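Local coordinates for STING-associated CdnE c-di-GMP synthase (Flavobacteriaceae, PDB 6WT8), which synthesises the cyclic dinucleotide c-di-GMP, probably as the second messenger that a partner STING protein senses in bacterial CBASS anti-phage defence, at residues Lys204-Asp207 / Phe208-Asn212; Ser130-Lys133 / Thr134-Leu138. All coordinates share one frame; numbering follows the deposited sequence.

Contact 1: residues Lys204-Asp207 / Phe208-Asn212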
ATOM      1  N   LYS A 204      17.128  -0.033 -10.877  1.00 15.68           N
ATOM      2  CA  LYS A 204      16.902   1.262 -11.545  1.00 16.87           C
ATOM      3  C   LYS A 204      16.203   1.064 -12.885  1.00 18.30           C
ATOM      4  O   LYS A 204      16.802   0.540 -13.839  1.00 18.16           O
ATOM      5  CB  LYS A 204      18.230   2.000 -11.744  1.00 17.81           C
ATOM      6  CG  LYS A 204      18.898   2.354 -10.434  1.00 20.08           C
ATOM      7  CD  LYS A 204      20.267   3.059 -10.645  1.00 26.24           C
ATOM      8  CE  LYS A 204      20.996   3.101  -9.285  1.00 38.15           C
ATOM      9  NZ  LYS A 204      22.468   3.426  -9.375  1.00 36.10           N
ATOM     10  N   SER A 205      14.940   1.511 -12.947  1.00 16.44           N
ATOM     11  CA  SER A 205      14.207   1.484 -14.212  1.00 14.79           C
ATOM     12  C   SER A 205      14.591   2.674 -15.084  1.00 17.10           C
ATOM     13  O   SER A 205      15.238   3.607 -14.639  1.00 18.45           O
ATOM     14  CB  SER A 205      12.707   1.531 -13.949  1.00 20.29           C
ATOM     15  OG  SER A 205      12.387   2.798 -13.381  1.00 18.95           O
ATOM     16  N   VAL A 206      14.219   2.610 -16.358  1.00 18.31           N
ATOM     17  CA  VAL A 206      14.387   3.765 -17.235  1.00 18.95           C
ATOM     18  C   VAL A 206      13.651   4.982 -16.684  1.00 17.96           C
ATOM     19  O   VAL A 206      14.190   6.102 -16.710  1.00 18.52           O
ATOM     20  CB  VAL A 206      13.916   3.426 -18.656  1.00 20.57           C
ATOM     21  CG1 VAL A 206      13.993   4.705 -19.517  1.00 22.01           C
ATOM     22  CG2 VAL A 206      14.794   2.285 -19.228  1.00 21.59           C
ATOM     23  N   ASP A 207      12.431   4.798 -16.162  1.00 18.17           N
ATOM     24  CA  ASP A 207      11.716   5.963 -15.634  1.00 20.36           C
ATOM     25  C   ASP A 207      12.433   6.569 -14.424  1.00 17.61           C
ATOM     26  O   ASP A 207      12.475   7.812 -14.273  1.00 19.48           O
ATOM     27  CB  ASP A 207      10.272   5.578 -15.303  1.00 20.99           C
ATOM     28  CG  ASP A 207       9.376   5.537 -16.542  1.00 30.54           C
ATOM     29  OD1 ASP A 207       9.717   6.138 -17.597  1.00 29.87           O
ATOM     30  OD2 ASP A 207       8.326   4.882 -16.444  1.00 36.38           O
ATOM     31  N   PHE A 208      12.997   5.731 -13.555  1.00 16.41           N
ATOM     32  CA  PHE A 208      13.841   6.267 -12.494  1.00 15.40           C
ATOM     33  C   PHE A 208      15.054   7.008 -13.076  1.00 16.85           C
ATOM     34  O   PHE A 208      15.393   8.111 -12.633  1.00 17.85           O
ATOM     35  CB  PHE A 208      14.328   5.163 -11.535  1.00 17.77           C
ATOM     36  CG  PHE A 208      15.338   5.685 -10.572  1.00 16.34           C
ATOM     37  CD1 PHE A 208      14.939   6.572  -9.566  1.00 17.83           C
ATOM     38  CD2 PHE A 208      16.662   5.354 -10.701  1.00 18.69           C
ATOM     39  CE1 PHE A 208      15.870   7.125  -8.713  1.00 19.68           C
ATOM     40  CE2 PHE A 208      17.615   5.860  -9.847  1.00 19.03           C
ATOM     41  CZ  PHE A 208      17.229   6.755  -8.839  1.00 21.52           C
HETATM   42  N   MSE A 209      15.740   6.402 -14.036  1.00 17.16           N
HETATM   43  CA  MSE A 209      16.985   6.993 -14.512  1.00 19.45           C
HETATM   44  C   MSE A 209      16.705   8.283 -15.285  1.00 19.71           C
HETATM   45  O   MSE A 209      17.560   9.169 -15.354  1.00 22.40           O
HETATM   46  CB  MSE A 209      17.765   5.962 -15.335  1.00 19.87           C
HETATM   47  CG  MSE A 209      18.234   4.778 -14.397  1.00 18.63           C
HETATM   48 SE   MSE A 209      19.489   3.650 -15.369  0.67 22.51          SE
HETATM   49  CE  MSE A 209      18.269   2.538 -16.332  1.00 20.95           C
ATOM     50  N   LYS A 210      15.473   8.443 -15.802  1.00 17.32           N
ATOM     51  CA  LYS A 210      15.103   9.716 -16.461  1.00 20.18           C
ATOM     52  C   LYS A 210      14.839  10.862 -15.483  1.00 22.14           C
ATOM     53  O   LYS A 210      14.904  12.028 -15.890  1.00 20.91           O
ATOM     54  CB  LYS A 210      13.825   9.549 -17.308  1.00 20.80           C
ATOM     55  CG  LYS A 210      13.981   8.769 -18.592  1.00 24.15           C
ATOM     56  CD  LYS A 210      12.614   8.554 -19.299  1.00 26.17           C
ATOM     57  CE  LYS A 210      12.872   7.998 -20.713  1.00 32.03           C
ATOM     58  NZ  LYS A 210      11.657   7.587 -21.502  1.00 32.41           N
ATOM     59  N   THR A 211      14.474  10.565 -14.234  1.00 21.11           N
ATOM     60  CA  THR A 211      13.908  11.556 -13.327  1.00 22.64           C
ATOM     61  C   THR A 211      14.694  11.725 -12.045  1.00 22.26           C
ATOM     62  O   THR A 211      14.631  12.807 -11.445  1.00 23.53           O
ATOM     63  CB  THR A 211      12.477  11.152 -12.907  1.00 20.86           C
ATOM     64  OG1 THR A 211      12.481   9.847 -12.281  1.00 20.45           O
ATOM     65  CG2 THR A 211      11.539  11.116 -14.087  1.00 22.46           C
ATOM     66  N   ASN A 212      15.366  10.669 -11.577  1.00 20.05           N
ATOM     67  CA  ASN A 212      15.947  10.587 -10.244  1.00 20.14           C
ATOM     68  C   ASN A 212      14.914  10.832  -9.150  1.00 24.43           C
ATOM     69  O   ASN A 212      15.276  11.270  -8.051  1.00 25.99           O
ATOM     70  CB  ASN A 212      17.129  11.539 -10.136  1.00 24.82           C
ATOM     71  CG  ASN A 212      18.265  11.078 -11.034  1.00 24.97           C
ATOM     72  OD1 ASN A 212      18.516   9.862 -11.099  1.00 23.94           O
ATOM     73  ND2 ASN A 212      18.934  12.000 -11.735  1.00 25.94           N
TER
HETATM   74  O   HOH W   1      10.221   5.594 -20.039  1.00 36.24           O
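Lys210 reaches back along the first turn of helix 206-211 to lie against Val206, and its side chain can be followed atom by atom. CB lies beside the carbonyl oxygen of Val206, and CG presses closer, at 3.3 Å from Val206 O. CD keeps looser contact with both that oxygen and Val206 CG1, and CE settles on Val206 CG1 at 3.7 Å. NZ ends 4.6 Å from Asp207 OD1, too far for a salt bridge; one water closes the gap, accepting from Lys210 NZ and donating to Asp207 OD1 at 2.6 Å. With CG anti to the carbonyl carbon (chi1 -73°) and the chain extended beyond it, the methylenes run past Val206 before the amine arrives near the carboxylate. These residues form an N-capped helix that follows directly on strand 192-204. Ser205 is the N-cap: its OG accepts from Phe208 N at 3.0 Å, nearly straight at 168°, placed there by a chi1 of 66° that sets OG between the backbone N and the carbonyl carbon. Ser205 O takes Met209 N and Val206 O takes Lys210 N, the first i to i+4 bonds. On another flank the Phe208 ring is approached obliquely by Lys204, whose CG lies 3.8 Å from CD2 of that ring. Selenomethionine Met209, bent at chi3, brings CE to 3.5 Å from Lys204 O, while its side chain also touches Leu122 and Leu140. Farther along, Thr211 OG1 donates to Asp207 O at 2.8 Å and accepts from Asp213 N.

Contact 2: residues Ser130-Lys133 / Thr134-Leu138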
ATOM      1  N   SER A 130      15.035  12.277 -29.645  1.00 20.35           N
ATOM      2  CA  SER A 130      14.028  13.214 -30.154  1.00 20.28           C
ATOM      3  C   SER A 130      12.783  13.320 -29.287  1.00 19.52           C
ATOM      4  O   SER A 130      12.103  14.343 -29.350  1.00 22.50           O
ATOM      5  CB  SER A 130      13.587  12.859 -31.611  1.00 24.58           C
ATOM      6  OG  SER A 130      12.816  11.644 -31.699  1.00 27.31           O
ATOM      7  N   VAL A 131      12.514  12.326 -28.419  1.00 21.55           N
ATOM      8  CA  VAL A 131      11.305  12.294 -27.606  1.00 21.86           C
ATOM      9  C   VAL A 131      11.599  12.651 -26.161  1.00 23.78           C
ATOM     10  O   VAL A 131      10.699  12.588 -25.328  1.00 24.90           O
ATOM     11  CB  VAL A 131      10.618  10.912 -27.670  1.00 20.33           C
ATOM     12  CG1 VAL A 131      10.168  10.597 -29.114  1.00 22.63           C
ATOM     13  CG2 VAL A 131      11.545   9.785 -27.145  1.00 21.85           C
ATOM     14  N   LEU A 132      12.847  12.947 -25.838  1.00 22.44           N
ATOM     15  CA  LEU A 132      13.240  13.128 -24.434  1.00 20.22           C
ATOM     16  C   LEU A 132      13.369  14.612 -24.102  1.00 22.57           C
ATOM     17  O   LEU A 132      13.925  15.383 -24.888  1.00 24.01           O
ATOM     18  CB  LEU A 132      14.564  12.440 -24.153  1.00 24.51           C
ATOM     19  CG  LEU A 132      14.540  10.918 -24.256  1.00 27.53           C
ATOM     20  CD1 LEU A 132      15.905  10.372 -23.870  1.00 31.29           C
ATOM     21  CD2 LEU A 132      13.449  10.372 -23.391  1.00 27.79           C
ATOM     22  N   LYS A 133      12.856  15.007 -22.935  1.00 22.48           N
ATOM     23  CA  LYS A 133      13.155  16.339 -22.432  1.00 22.68           C
ATOM     24  C   LYS A 133      14.648  16.459 -22.147  1.00 22.49           C
ATOM     25  O   LYS A 133      15.330  15.463 -21.880  1.00 24.01           O
ATOM     26  CB  LYS A 133      12.315  16.601 -21.175  1.00 23.18           C
ATOM     27  CG  LYS A 133      10.807  16.522 -21.488  1.00 29.10           C
ATOM     28  CD  LYS A 133       9.928  16.895 -20.290  1.00 44.75           C
ATOM     29  CE  LYS A 133       9.615  15.671 -19.448  1.00 53.33           C
ATOM     30  NZ  LYS A 133       8.669  15.956 -18.308  1.00 59.99           N
ATOM     31  N   THR A 134      15.176  17.692 -22.217  1.00 28.75           N
ATOM     32  CA  THR A 134      16.609  17.875 -21.998  1.00 26.54           C
ATOM     33  C   THR A 134      17.023  17.420 -20.604  1.00 27.66           C
ATOM     34  O   THR A 134      18.100  16.849 -20.438  1.00 28.31           O
ATOM     35  CB  THR A 134      17.049  19.339 -22.239  1.00 31.80           C
ATOM     36  OG1 THR A 134      16.172  20.242 -21.556  1.00 36.14           O
ATOM     37  CG2 THR A 134      16.958  19.692 -23.748  1.00 34.54           C
ATOM     38  N   GLU A 135      16.176  17.637 -19.604  1.00 30.40           N
ATOM     39  CA  GLU A 135      16.544  17.187 -18.269  1.00 26.29           C
ATOM     40  C   GLU A 135      16.593  15.658 -18.203  1.00 24.69           C
ATOM     41  O   GLU A 135      17.427  15.092 -17.491  1.00 27.74           O
ATOM     42  CB  GLU A 135      15.566  17.759 -17.242  1.00 36.42           C
ATOM     43  CG  GLU A 135      14.092  17.545 -17.542  1.00 50.76           C
ATOM     44  CD  GLU A 135      13.438  18.714 -18.311  1.00 64.43           C
ATOM     45  OE1 GLU A 135      14.028  19.198 -19.315  1.00 62.48           O
ATOM     46  OE2 GLU A 135      12.322  19.143 -17.901  1.00 66.85           O
ATOM     47  N   GLU A 136      15.735  14.983 -18.969  1.00 24.77           N
ATOM     48  CA  GLU A 136      15.765  13.520 -18.963  1.00 22.43           C
ATOM     49  C   GLU A 136      17.029  13.021 -19.641  1.00 23.67           C
ATOM     50  O   GLU A 136      17.631  12.023 -19.206  1.00 23.92           O
ATOM     51  CB  GLU A 136      14.548  12.959 -19.690  1.00 23.77           C
ATOM     52  CG  GLU A 136      13.217  13.211 -19.014  1.00 24.04           C
ATOM     53  CD  GLU A 136      12.037  12.765 -19.884  1.00 29.14           C
ATOM     54  OE1 GLU A 136      12.071  12.880 -21.147  1.00 29.46           O
ATOM     55  OE2 GLU A 136      11.021  12.364 -19.321  1.00 32.43           O
ATOM     56  N   ILE A 137      17.428  13.689 -20.724  1.00 22.70           N
ATOM     57  CA  ILE A 137      18.677  13.307 -21.376  1.00 25.93           C
ATOM     58  C   ILE A 137      19.850  13.446 -20.421  1.00 24.00           C
ATOM     59  O   ILE A 137      20.679  12.541 -20.284  1.00 24.55           O
ATOM     60  CB  ILE A 137      18.910  14.153 -22.633  1.00 28.46           C
ATOM     61  CG1 ILE A 137      17.745  13.974 -23.628  1.00 26.76           C
ATOM     62  CG2 ILE A 137      20.268  13.794 -23.213  1.00 29.65           C
ATOM     63  CD1 ILE A 137      17.744  14.968 -24.805  1.00 27.19           C
ATOM     64  N   LEU A 138      19.909  14.565 -19.703  1.00 27.57           N
ATOM     65  CA  LEU A 138      21.037  14.772 -18.799  1.00 25.96           C
ATOM     66  C   LEU A 138      21.051  13.738 -17.673  1.00 25.81           C
ATOM     67  O   LEU A 138      22.116  13.226 -17.297  1.00 27.77           O
ATOM     68  CB  LEU A 138      20.975  16.186 -18.243  1.00 29.61           C
ATOM     69  CG  LEU A 138      21.275  17.174 -19.384  1.00 44.54           C
ATOM     70  CD1 LEU A 138      21.084  18.630 -18.966  1.00 48.50           C
ATOM     71  CD2 LEU A 138      22.665  16.947 -20.006  1.00 44.93           C
TER
HETATM   72  O   HOH W   2      10.423  14.082 -16.337  1.00 46.33           O
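Leu132 meets the first turn of helix 134-146 in two places: its CB lies 3.6 Å from Ile137 CG1, an apolar contact, and its CD2 lies equally near Glu136 OE1, the leucine and glutamate side chains crossing at about a right angle. Next comes Lys133, the N-cap residue. Its backbone N donates to Glu136 OE1 at 2.9 Å with an N-H...O angle of 150°, meeting the oxygen on its anti side and 34° out of the carboxylate plane. Glu136 reaches it with CG anti to the carbonyl carbon (chi1 -67°) and the chain extended beyond, which carries the carboxylate back past the helix start. At the other end of the same residue, Lys133 O accepts from Ile137 N at 3.0 Å, opening the helical bonding. The lysine side chain bends at chi3 and lays CE 3.6 Å from Glu136 OE2; its NZ stays 4.4 Å from that oxygen, joined to it only weakly through a water. Lys133 CB also packs on the carboxylate of Glu135, folded back toward the N-cap. Were Glu136 replaced by alanine, the Lys133 N-H would probably lose its side-chain acceptor and the cap residue would be freer to shift. A carboxylate three residues into the helix accepting from the N-cap N-H is the reciprocal half of a capping box, here at the exposed start of helix 134-146.

Overall arrangement
Contact 2 precedes contact 1 in the chain, yet the two lie side by side, contact 2 at the surface and contact 1 partly buried, their centres about 12 Å apart. Lys210 joins them: its CE is 3.6 Å from CD2 of Leu132, and its carbonyl O is 3.7 Å from Glu136 CG, both plain packing. The link continues along helix 134-146, where Asn139 ND2 bonds to Lys210 O and His143 NE2 to Asn212 OD1. Each contact includes a helix start, but the cap bonds run oppositely: in 204-212 the N-cap side chain accepts, whereas in 130-138 the N-cap backbone donates. Their centres stand about 21 Å (contact 1) and 31 Å (contact 2) from the chain centre.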